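Local atomic coordinates of rhizavidin (Rhizobium etli, PDB entry 3EW1), a protein that binds biotin with high affinity as a dimer and belongs to the avidin family. Residues Ser17-Gln22 with Asn94-Val99; Tyr41-Arg44 with Cys50-Ser53; Val70-Ser75 with Cys79-Gly84; Leu104-Glu107 with Pro112-Glu115. All coordinates share one frame; numbering follows the deposited sequence. Where two conformers were deposited one is given.

Interaction 1: residues Ser17-Gln22 with Asn94-Val99; sequences SSWQNQ and NNTEIV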
loop_
_atom_site.group_PDB
_atom_site.type_symbol
_atom_site.label_atom_id
_atom_site.label_comp_id
_atom_site.label_asym_id
_atom_site.label_seq_id
_atom_site.Cartn_x
_atom_site.Cartn_y
_atom_site.Cartn_z
ATOM N N SER B 17 2.881 -5.521 -15.962
ATOM C CA SER B 17 1.536 -5.468 -16.558
ATOM C C SER B 17 0.865 -4.131 -16.392
ATOM O O SER B 17 1.071 -3.437 -15.400
ATOM C CB SER B 17 0.659 -6.587 -15.978
ATOM O OG SER B 17 0.622 -6.579 -14.563
ATOM N N SER B 18 0.016 -3.809 -17.355
ATOM C CA SER B 18 -0.756 -2.571 -17.380
ATOM C C SER B 18 -2.236 -2.854 -17.153
ATOM O O SER B 18 -2.745 -3.953 -17.505
ATOM C CB SER B 18 -0.579 -1.878 -18.724
ATOM O OG SER B 18 0.804 -1.586 -18.908
ATOM N N TRP B 19 -2.924 -1.857 -16.611
ATOM C CA TRP B 19 -4.277 -1.978 -16.091
ATOM C C TRP B 19 -4.995 -0.655 -16.278
ATOM O O TRP B 19 -4.354 0.430 -16.236
ATOM C CB TRP B 19 -4.238 -2.351 -14.600
ATOM C CG TRP B 19 -3.425 -3.574 -14.359
ATOM C CD1 TRP B 19 -2.076 -3.638 -14.227
ATOM C CD2 TRP B 19 -3.893 -4.938 -14.269
ATOM N NE1 TRP B 19 -1.670 -4.932 -14.039
ATOM C CE2 TRP B 19 -2.766 -5.752 -14.084
ATOM C CE3 TRP B 19 -5.161 -5.537 -14.304
ATOM C CZ2 TRP B 19 -2.843 -7.124 -13.942
ATOM C CZ3 TRP B 19 -5.243 -6.914 -14.170
ATOM C CH2 TRP B 19 -4.093 -7.702 -13.995
ATOM N N GLN B 20 -6.303 -0.740 -16.526
ATOM C CA GLN B 20 -7.178 0.429 -16.653
ATOM C C GLN B 20 -8.406 0.248 -15.776
ATOM O O GLN B 20 -9.069 -0.799 -15.857
ATOM C CB GLN B 20 -7.619 0.606 -18.107
ATOM C CG GLN B 20 -8.421 1.863 -18.315
ATOM C CD GLN B 20 -9.120 1.872 -19.648
ATOM O OE1 GLN B 20 -9.005 2.829 -20.400
ATOM N NE2 GLN B 20 -9.854 0.793 -19.950
ATOM N N ASN B 21 -8.740 1.221 -14.926
ATOM C CA ASN B 21 -9.999 1.110 -14.164
ATOM C C ASN B 21 -11.191 1.733 -14.900
ATOM O O ASN B 21 -11.041 2.266 -16.003
ATOM C CB ASN B 21 -9.888 1.589 -12.698
ATOM C CG ASN B 21 -9.807 3.101 -12.556
ATOM O OD1 ASN B 21 -10.115 3.851 -13.465
ATOM N ND2 ASN B 21 -9.349 3.559 -11.386
ATOM N N GLN B 22 -12.367 1.633 -14.285
ATOM C CA GLN B 22 -13.613 2.110 -14.877
ATOM C C GLN B 22 -13.700 3.627 -15.098
ATOM O O GLN B 22 -14.608 4.113 -15.813
ATOM C CB GLN B 22 -14.790 1.602 -14.034
ATOM C CG GLN B 22 -15.031 2.347 -12.702
ATOM C CD GLN B 22 -13.915 2.126 -11.643
ATOM O OE1 GLN B 22 -13.381 1.029 -11.503
ATOM N NE2 GLN B 22 -13.591 3.172 -10.901
ATOM N N ASN B 94 -12.433 -14.044 -20.168
ATOM C CA ASN B 94 -11.095 -14.261 -20.720
ATOM C C ASN B 94 -10.070 -13.107 -20.469
ATOM O O ASN B 94 -9.073 -12.977 -21.179
ATOM C CB ASN B 94 -11.183 -14.588 -22.217
ATOM C CG ASN B 94 -10.122 -15.587 -22.660
ATOM O OD1 ASN B 94 -9.150 -15.214 -23.332
ATOM N ND2 ASN B 94 -10.286 -16.861 -22.268
ATOM N N ASN B 95 -10.313 -12.294 -19.450
ATOM C CA ASN B 95 -9.363 -11.254 -19.086
ATOM C C ASN B 95 -9.215 -11.249 -17.570
ATOM O O ASN B 95 -10.156 -11.525 -16.853
ATOM C CB ASN B 95 -9.851 -9.876 -19.565
ATOM C CG ASN B 95 -8.696 -8.835 -19.720
ATOM O OD1 ASN B 95 -7.594 -9.174 -20.172
ATOM N ND2 ASN B 95 -8.966 -7.568 -19.351
ATOM N N THR B 96 -8.019 -10.931 -17.097
ATOM C CA THR B 96 -7.776 -10.745 -15.675
ATOM C C THR B 96 -8.251 -9.344 -15.233
ATOM O O THR B 96 -8.132 -8.382 -15.986
ATOM C CB THR B 96 -6.278 -10.853 -15.404
ATOM O OG1 THR B 96 -5.790 -12.020 -16.087
ATOM C CG2 THR B 96 -6.015 -11.008 -13.930
ATOM N N GLU B 97 -8.795 -9.246 -14.026
ATOM C CA GLU B 97 -9.205 -7.941 -13.465
ATOM C C GLU B 97 -8.799 -7.910 -12.001
ATOM O O GLU B 97 -8.640 -8.965 -11.362
ATOM C CB GLU B 97 -10.717 -7.662 -13.631
ATOM C CG GLU B 97 -11.637 -8.658 -12.922
ATOM C CD GLU B 97 -13.154 -8.385 -13.106
ATOM O OE1 GLU B 97 -13.950 -9.142 -12.482
ATOM O OE2 GLU B 97 -13.553 -7.447 -13.861
ATOM N N ILE B 98 -8.579 -6.706 -11.476
ATOM C CA ILE B 98 -8.324 -6.589 -10.047
ATOM C C ILE B 98 -9.468 -5.820 -9.438
ATOM O O ILE B 98 -9.735 -4.698 -9.845
ATOM C CB ILE B 98 -6.991 -5.852 -9.788
ATOM C CG1 ILE B 98 -5.838 -6.569 -10.512
ATOM C CG2 ILE B 98 -6.678 -5.755 -8.281
ATOM C CD1 ILE B 98 -4.467 -5.821 -10.507
ATOM N N VAL B 99 -10.163 -6.437 -8.495
ATOM C CA VAL B 99 -11.316 -5.845 -7.836
ATOM C C VAL B 99 -10.838 -5.289 -6.505
ATOM O O VAL B 99 -10.245 -6.018 -5.684
ATOM C CB VAL B 99 -12.437 -6.895 -7.587
ATOM C CG1 VAL B 99 -13.598 -6.267 -6.803
ATOM C CG2 VAL B 99 -12.965 -7.469 -8.913
#
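Trp19 and Ile98 reach each other through matching first torsions: CG of Trp19 (chi1 -54°) and CG1 of Ile98 both lie beside the backbone N, anti to the carbonyl carbon. The indole is thereby carried toward 94-99, and the long branch of the isoleucine toward the indole. CD1 of Ile98 sits over one face of the ring, 3.7 Å from the centroid of the Trp19 six-membered ring and 3° off the normal. This is a CH-pi contact. CG1 of Ile98 follows behind it, 3.7 Å from Trp19 CZ3. The two side chains cross at about a right angle. Thr96 comes in differently: its CG2 lies in the ring plane at the edge, 3.8 Å from Trp19 CH2. The CA of Glu97 is also near that plane, 4.2 Å from CZ3 of Trp19.

The two strands are not neighbours in the eight-stranded antiparallel barrel of the avidin fold. Strand 111-124 runs between them, and the axes of the short runs 17-21 and 95-99 approach to 8.5 Å at 63°. The large indole spans this distance. At its other end NE1 of Trp19 gives a bent hydrogen bond to OG of Ser17, 2.9 Å, which probably limits the ring's rotation. Met27 and Ile29 of strand 26-31 also touch Trp19. The carboxylate of Glu97, whose CB points away from 17-22, is bound by Gln90 and Gln122.

Interaction 2: residues Tyr41-Arg44 with Cys50-Ser53; sequences YVNR and CQNS
Asn43 and Gln51 bring the two backbones closest, with 4.8 Å between Asn43 CA and Gln51 CA. Segment 41-44 leaves the end of a strand, while 50-53 has no regular structure. One direct backbone bond joins them: Asn52 N donates to Asn43 O at 3.0 Å, with an N-H...O angle of 157°. The same carbonyl oxygen receives a CA-H contact from Gln51 CA at 3.1 Å. Beside this point a water ties the backbones together. It accepts from Asn43 N and donates to the carbonyls of Cys50 and Ser53.

The side chain of Asn43 extends with CG anti to the backbone N (chi1 172°). Its ND2 makes a weak bond to Cys50 O, 3.3 Å, and a further hydrogen bond to Thr48 OG1. The amide also meets the aliphatic part of Gln51, whose CG is 3.7 Å from Asn43 ND2. The two amide planes are turned 54° apart. CG1 of Val42 lies 3.7 Å from Asn52 CA. That methyl also lies over one face of the Arg44 guanidinium, offset toward its rim. A second water links Arg44 NE to Asn52 OD1, while Arg44 NH1 binds Thr26 OG1 and the carbonyl of Gly24.

Cys50 is tied by a disulfide to Cys79, which anchors this end of the loop. The segments close the base of the loop joining strands 36-42 and 54-62, which in avidins borders the biotin pocket. Tyr41, Asn43 and Gly49 have been seen to bind biotin in this protein.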
loop_
_atom_site.group_PDB
_atom_site.type_symbol
_atom_site.label_atom_id
_atom_site.label_comp_id
_atom_site.label_asym_id
_atom_site.label_seq_id
_atom_site.Cartn_x
_atom_site.Cartn_y
_atom_site.Cartn_z
ATOM N N TYR B 41 1.061 5.256 -11.400
ATOM C CA TYR B 41 -0.364 5.387 -11.568
ATOM C C TYR B 41 -0.661 6.724 -12.254
ATOM O O TYR B 41 -0.060 7.770 -11.919
ATOM C CB TYR B 41 -1.015 5.328 -10.181
ATOM C CG TYR B 41 -2.525 5.246 -10.175
ATOM C CD1 TYR B 41 -3.314 6.373 -10.385
ATOM C CD2 TYR B 41 -3.167 4.022 -9.920
ATOM C CE1 TYR B 41 -4.739 6.267 -10.375
ATOM C CE2 TYR B 41 -4.537 3.925 -9.872
ATOM C CZ TYR B 41 -5.313 5.044 -10.104
ATOM O OH TYR B 41 -6.680 4.915 -10.068
ATOM N N VAL B 42 -1.581 6.703 -13.215
ATOM C CA VAL B 42 -2.006 7.931 -13.909
ATOM C C VAL B 42 -3.506 8.085 -13.693
ATOM O O VAL B 42 -4.319 7.260 -14.151
ATOM C CB VAL B 42 -1.666 7.995 -15.441
ATOM C CG1 VAL B 42 -2.072 9.359 -15.997
ATOM C CG2 VAL B 42 -0.175 7.796 -15.675
ATOM N N ASN B 43 -3.872 9.118 -12.956
ATOM C CA ASN B 43 -5.233 9.413 -12.621
ATOM C C ASN B 43 -5.904 10.164 -13.768
ATOM O O ASN B 43 -5.328 11.099 -14.323
ATOM C CB ASN B 43 -5.256 10.243 -11.337
ATOM C CG ASN B 43 -6.609 10.762 -11.010
ATOM O OD1 ASN B 43 -7.615 10.022 -11.063
ATOM N ND2 ASN B 43 -6.677 12.041 -10.636
ATOM N N ARG B 44 -7.111 9.718 -14.119
ATOM C CA ARG B 44 -7.948 10.370 -15.114
ATOM C C ARG B 44 -9.398 10.488 -14.633
ATOM O O ARG B 44 -10.298 10.700 -15.449
ATOM C CB ARG B 44 -7.882 9.609 -16.440
ATOM C CG ARG B 44 -6.516 9.605 -17.052
ATOM C CD ARG B 44 -6.533 9.018 -18.428
ATOM N NE ARG B 44 -5.174 8.943 -18.934
ATOM C CZ ARG B 44 -4.341 7.939 -18.673
ATOM N NH1 ARG B 44 -4.756 6.933 -17.921
ATOM N NH2 ARG B 44 -3.105 7.943 -19.169
ATOM N N CYS B 50 -4.555 16.431 -10.063
ATOM C CA CYS B 50 -3.513 15.441 -10.235
ATOM C C CYS B 50 -3.842 14.405 -11.306
ATOM O O CYS B 50 -3.649 13.206 -11.102
ATOM C CB CYS B 50 -3.219 14.765 -8.878
ATOM S SG CYS B 50 -2.367 15.847 -7.696
ATOM N N GLN B 51 -4.333 14.905 -12.430
ATOM C CA GLN B 51 -4.576 14.048 -13.603
ATOM C C GLN B 51 -3.408 14.073 -14.583
ATOM O O GLN B 51 -2.648 15.032 -14.636
ATOM C CB GLN B 51 -5.874 14.419 -14.359
ATOM C CG GLN B 51 -7.144 14.329 -13.537
ATOM C CD GLN B 51 -8.404 14.507 -14.384
ATOM O OE1 GLN B 51 -8.520 13.931 -15.467
ATOM N NE2 GLN B 51 -9.336 15.315 -13.898
ATOM N N ASN B 52 -3.290 13.017 -15.397
ATOM C CA ASN B 52 -2.404 12.992 -16.563
ATOM C C ASN B 52 -0.905 13.105 -16.297
ATOM O O ASN B 52 -0.159 13.552 -17.166
ATOM C CB ASN B 52 -2.781 14.094 -17.575
ATOM C CG ASN B 52 -4.255 14.175 -17.848
ATOM O OD1 ASN B 52 -4.879 13.184 -18.229
ATOM N ND2 ASN B 52 -4.835 15.374 -17.666
ATOM N N SER B 53 -0.453 12.756 -15.095
ATOM C CA SER B 53 0.989 12.654 -14.822
ATOM C C SER B 53 1.216 11.441 -13.922
ATOM O O SER B 53 0.304 11.055 -13.178
ATOM C CB SER B 53 1.580 13.951 -14.202
ATOM O OG SER B 53 1.099 14.189 -12.901
HETATM O O HOH W 1 -2.162 11.471 -12.722
HETATM O O HOH W 2 -4.061 11.421 -19.879
HETATM O O HOH W 3 -10.767 13.214 -16.694
#

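Interaction 3: residues Val70-Ser75 with Cys79-Gly84; sequences VGWNNS and CNSATG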
loop_
_atom_site.group_PDB
_atom_site.type_symbol
_atom_site.label_atom_id
_atom_site.label_comp_id
_atom_site.label_asym_id
_atom_site.label_seq_id
_atom_site.Cartn_x
_atom_site.Cartn_y
_atom_site.Cartn_z
ATOM N N VAL B 70 -0.641 5.000 -3.197
ATOM C CA VAL B 70 -0.171 6.120 -4.014
ATOM C C VAL B 70 -0.275 7.363 -3.139
ATOM O O VAL B 70 -1.311 7.601 -2.533
ATOM C CB VAL B 70 -1.032 6.285 -5.321
ATOM C CG1 VAL B 70 -0.705 7.550 -6.066
ATOM C CG2 VAL B 70 -0.867 5.053 -6.267
ATOM N N GLY B 71 0.831 8.112 -3.021
ATOM C CA GLY B 71 0.804 9.477 -2.454
ATOM C C GLY B 71 0.648 10.464 -3.612
ATOM O O GLY B 71 1.218 10.250 -4.697
ATOM N N TRP B 72 -0.130 11.532 -3.411
ATOM C CA TRP B 72 -0.485 12.416 -4.526
ATOM C C TRP B 72 0.442 13.643 -4.739
ATOM O O TRP B 72 -0.021 14.747 -5.002
ATOM C CB TRP B 72 -1.966 12.797 -4.444
ATOM C CG TRP B 72 -2.850 11.555 -4.678
ATOM C CD1 TRP B 72 -3.572 10.883 -3.725
ATOM C CD2 TRP B 72 -2.990 10.811 -5.902
ATOM N NE1 TRP B 72 -4.208 9.782 -4.313
ATOM C CE2 TRP B 72 -3.865 9.733 -5.642
ATOM C CE3 TRP B 72 -2.502 10.985 -7.187
ATOM C CZ2 TRP B 72 -4.249 8.809 -6.647
ATOM C CZ3 TRP B 72 -2.877 10.077 -8.188
ATOM C CH2 TRP B 72 -3.718 8.984 -7.896
ATOM N N ASN B 73 1.747 13.399 -4.687
ATOM C CA ASN B 73 2.760 14.377 -5.061
ATOM C C ASN B 73 3.860 13.689 -5.837
ATOM O O ASN B 73 4.506 12.798 -5.313
ATOM C CB ASN B 73 3.365 15.088 -3.826
ATOM C CG ASN B 73 4.259 16.285 -4.217
ATOM O OD1 ASN B 73 4.356 16.683 -5.377
ATOM N ND2 ASN B 73 4.888 16.882 -3.220
ATOM N N ASN B 74 4.055 14.107 -7.086
ATOM C CA ASN B 74 5.143 13.629 -7.938
ATOM C C ASN B 74 6.119 14.771 -8.380
ATOM O O ASN B 74 6.985 14.536 -9.218
ATOM C CB ASN B 74 4.538 12.897 -9.154
ATOM C CG ASN B 74 3.657 13.802 -9.981
ATOM O OD1 ASN B 74 3.513 15.010 -9.680
ATOM N ND2 ASN B 74 3.056 13.244 -11.026
ATOM N N SER B 75 5.954 15.978 -7.814
ATOM C CA SER B 75 6.685 17.244 -8.175
ATOM C C SER B 75 6.154 17.943 -9.428
ATOM O O SER B 75 6.594 19.013 -9.815
ATOM C CB SER B 75 8.231 17.098 -8.245
ATOM O OG SER B 75 8.622 16.459 -9.467
ATOM N N CYS B 79 -1.463 17.086 -4.665
ATOM C CA CYS B 79 -2.859 17.132 -4.222
ATOM C C CYS B 79 -2.991 16.824 -2.732
ATOM O O CYS B 79 -4.102 16.690 -2.217
ATOM C CB CYS B 79 -3.748 16.192 -5.054
ATOM S SG CYS B 79 -3.961 16.835 -6.753
ATOM N N ASN B 80 -1.852 16.750 -2.036
ATOM C CA ASN B 80 -1.850 16.648 -0.562
ATOM C C ASN B 80 -2.821 15.586 -0.043
ATOM O O ASN B 80 -3.723 15.879 0.735
ATOM C CB ASN B 80 -2.178 18.028 0.078
ATOM C CG ASN B 80 -1.879 18.056 1.569
ATOM O OD1 ASN B 80 -0.915 17.434 2.037
ATOM N ND2 ASN B 80 -2.694 18.789 2.319
ATOM N N SER B 81 -2.631 14.354 -0.484
ATOM C CA SER B 81 -3.510 13.267 -0.089
ATOM C C SER B 81 -2.848 11.931 -0.437
ATOM O O SER B 81 -1.796 11.911 -1.068
ATOM C CB SER B 81 -4.861 13.373 -0.806
ATOM O OG SER B 81 -4.686 13.763 -2.142
ATOM N N ALA B 82 -3.515 10.824 -0.091
ATOM C CA ALA B 82 -2.948 9.479 -0.323
ATOM C C ALA B 82 -4.082 8.524 -0.486
ATOM O O ALA B 82 -5.078 8.678 0.190
ATOM C CB ALA B 82 -2.074 9.035 0.842
ATOM N N THR B 83 -3.910 7.503 -1.334
ATOM C CA THR B 83 -4.943 6.494 -1.546
ATOM C C THR B 83 -4.337 5.125 -1.352
ATOM O O THR B 83 -3.183 4.852 -1.754
ATOM C CB THR B 83 -5.461 6.620 -2.957
ATOM O OG1 THR B 83 -6.071 7.887 -3.172
ATOM C CG2 THR B 83 -6.511 5.582 -3.236
ATOM N N GLY B 84 -5.138 4.251 -0.752
ATOM C CA GLY B 84 -4.732 2.890 -0.520
ATOM C C GLY B 84 -5.799 2.028 -1.153
ATOM O O GLY B 84 -6.972 2.216 -0.846
#
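Trp72 and Thr83 meet at the indole edge. NE1 of Trp72 donates to OG1 of Thr83 at 2.9 Å with an N-H...O angle of 172°, and the acceptor lies in the ring plane. The two side chains cross obliquely. Thr83 sets its hydroxyl opposite its own carbonyl carbon (chi1 -63°), which turns OG1 to the indole. Farther along the same edge, Trp72 CD1 is 3.6 Å from Ala82 N. Over one ring face, toward the rim, stands CG1 of Val70 from the same segment. CB of Trp72 rests against CB of Cys79 at 3.9 Å. A phenylalanine in place of Trp72 would probably leave the Thr83 hydroxyl without its donor and the ring freer to turn.

The backbone holds the tryptophan as well. Its N donates to Ser81 O at 2.9 Å, and its O accepts from Cys79 N at 2.8 Å. Trp72 is the centre of an inverse gamma turn, and the chain turns a corner there. Before it, Val70 and Thr83 form an antiparallel hydrogen-bonded pair.

The contact lies in the hairpin of strands 65-71 and 78-92, near its turn. Tyr55 of strand 54-62 meets Trp72 edge-to-face, and Trp85 also packs on it. Ser81, a residue seen to bind biotin, receives a hydrogen bond at its carbonyl from Asn62 of the second subunit. Strand 95-108 continues the sheet beyond Ala82.

Interaction 4: residues Leu104-Glu107 with Pro112-Glu115; sequences LAYE and PAIE
The Tyr106 ring has Leu104 O and Glu115 N at its edge, in its plane, while CB of Ala113 stands off the plane near CZ, 4.0 Å from Tyr106 CZ. Glu115 N is 3.9 Å from Tyr106 CE1. A water bound at the hydroxyl also lies in the plane. The oxygen of Ala113 approaches obliquely, 3.4 Å from Tyr106 CD1. The ring gets there because CG sits between the backbone N and the carbonyl carbon (chi1 69°), leaning across the neighbouring strand. CB of Glu115 touches CE1 of Tyr106. The water lies 3.0 Å from Tyr106 OH and donates to Ile114 O. With alanine in place of Tyr106, this water would probably lose its hydroxyl partner and Ala113 CB the ring that lies against it.

On the opposite face of the sheet, Ala105 CB and Ile114 CD1 are tightly packed at 3.5 Å. The Glu107 side chain bends at chi2 and lies alongside the Pro112 ring, with OE2 of Glu107 3.6 Å from CD of Pro112. Two hydrogen-bonded antiparallel pairs, Leu104 with Glu115 and Tyr106 with Ala113, make a regular ladder. Its shortest bond runs from Glu115 N to Leu104 O, 2.7 Å.

This is part of the hairpin of strands 95-108 and 111-124. Strand 78-92 flanks 104-107 on its other edge, where Leu104 and Tyr106 touch Ser81. Ala105, Glu107, Pro112 and Ile114 pack against the second subunit.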
loop_
_atom_site.group_PDB
_atom_site.type_symbol
_atom_site.label_atom_id
_atom_site.label_comp_id
_atom_site.label_asym_id
_atom_site.label_seq_id
_atom_site.Cartn_x
_atom_site.Cartn_y
_atom_site.Cartn_z
ATOM N N LEU B 104 -9.228 7.198 0.519
ATOM C CA LEU B 104 -8.495 8.403 0.145
ATOM C C LEU B 104 -8.466 9.282 1.389
ATOM O O LEU B 104 -9.525 9.679 1.899
ATOM C CB LEU B 104 -9.226 9.132 -1.007
ATOM C CG LEU B 104 -8.879 10.575 -1.398
ATOM C CD1 LEU B 104 -7.425 10.669 -1.822
ATOM C CD2 LEU B 104 -9.811 11.079 -2.515
ATOM N N ALA B 105 -7.258 9.560 1.870
ATOM C CA ALA B 105 -7.060 10.480 2.993
ATOM C C ALA B 105 -6.664 11.845 2.442
ATOM O O ALA B 105 -5.744 11.961 1.640
ATOM C CB ALA B 105 -5.986 9.951 3.976
ATOM N N TYR B 106 -7.351 12.873 2.906
ATOM C CA TYR B 106 -7.162 14.204 2.335
ATOM C C TYR B 106 -7.509 15.295 3.348
ATOM O O TYR B 106 -8.026 15.011 4.431
ATOM C CB TYR B 106 -7.997 14.344 1.028
ATOM C CG TYR B 106 -9.467 14.371 1.289
ATOM C CD1 TYR B 106 -10.159 13.194 1.589
ATOM C CD2 TYR B 106 -10.176 15.587 1.279
ATOM C CE1 TYR B 106 -11.507 13.197 1.873
ATOM C CE2 TYR B 106 -11.541 15.605 1.554
ATOM C CZ TYR B 106 -12.198 14.409 1.851
ATOM O OH TYR B 106 -13.546 14.392 2.137
ATOM N N GLU B 107 -7.206 16.529 2.980
ATOM C CA GLU B 107 -7.533 17.668 3.820
ATOM C C GLU B 107 -8.892 18.193 3.365
ATOM O O GLU B 107 -9.010 18.755 2.289
ATOM C CB GLU B 107 -6.428 18.717 3.688
ATOM C CG GLU B 107 -6.386 19.757 4.793
ATOM C CD GLU B 107 -6.079 19.181 6.167
ATOM O OE1 GLU B 107 -5.065 18.448 6.357
ATOM O OE2 GLU B 107 -6.859 19.498 7.080
ATOM N N PRO B 112 -8.340 16.767 8.380
ATOM C CA PRO B 112 -8.148 15.524 7.613
ATOM C C PRO B 112 -9.387 14.661 7.607
ATOM O O PRO B 112 -10.121 14.625 8.600
ATOM C CB PRO B 112 -7.028 14.800 8.365
ATOM C CG PRO B 112 -6.366 15.814 9.206
ATOM C CD PRO B 112 -7.376 16.894 9.492
ATOM N N ALA B 113 -9.618 13.964 6.491
ATOM C CA ALA B 113 -10.787 13.089 6.358
ATOM C C ALA B 113 -10.462 11.930 5.441
ATOM O O ALA B 113 -9.485 11.974 4.707
ATOM C CB ALA B 113 -11.973 13.850 5.799
ATOM N N ILE B 114 -11.294 10.900 5.502
ATOM C CA ILE B 114 -11.128 9.731 4.641
ATOM C C ILE B 114 -12.382 9.573 3.757
ATOM O O ILE B 114 -13.501 9.576 4.260
ATOM C CB ILE B 114 -10.914 8.437 5.481
ATOM C CG1 ILE B 114 -9.852 8.598 6.584
ATOM C CG2 ILE B 114 -10.681 7.214 4.565
ATOM C CD1 ILE B 114 -8.525 9.130 6.210
ATOM N N GLU B 115 -12.199 9.442 2.446
ATOM C CA GLU B 115 -13.282 9.112 1.515
ATOM C C GLU B 115 -13.110 7.623 1.081
ATOM O O GLU B 115 -12.007 7.124 1.043
ATOM C CB GLU B 115 -13.210 10.053 0.314
ATOM C CG GLU B 115 -14.072 9.710 -0.869
ATOM C CD GLU B 115 -15.424 10.400 -0.847
ATOM O OE1 GLU B 115 -16.048 10.488 0.237
ATOM O OE2 GLU B 115 -15.864 10.849 -1.930
HETATM O O HOH W 4 -14.986 12.014 3.261
#

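Interactions 1 and 3 are buried, interaction 2 is partly buried, and interaction 4 lies at the surface. Interaction 1 packs an indole between strands that are not neighbours in the barrel, without a direct polar bond across. Interactions 3 and 4 are hairpin ladders whose strands 78-92 and 95-108 adjoin, with Ala82 O facing Ala105 N at 2.9 Å; both touch the second subunit. Interaction 2 is a loop closure that relies partly on water. The Cys50-Cys79 disulfide joins it to interaction 3, and its Tyr41 packs on Trp72 of interaction 3. Interactions 1 and 4 share strand 95-108 but have centres about 26 Å apart. Interactions 1 and 2 touch where Asn21 packs against Tyr41, both seen to bind biotin.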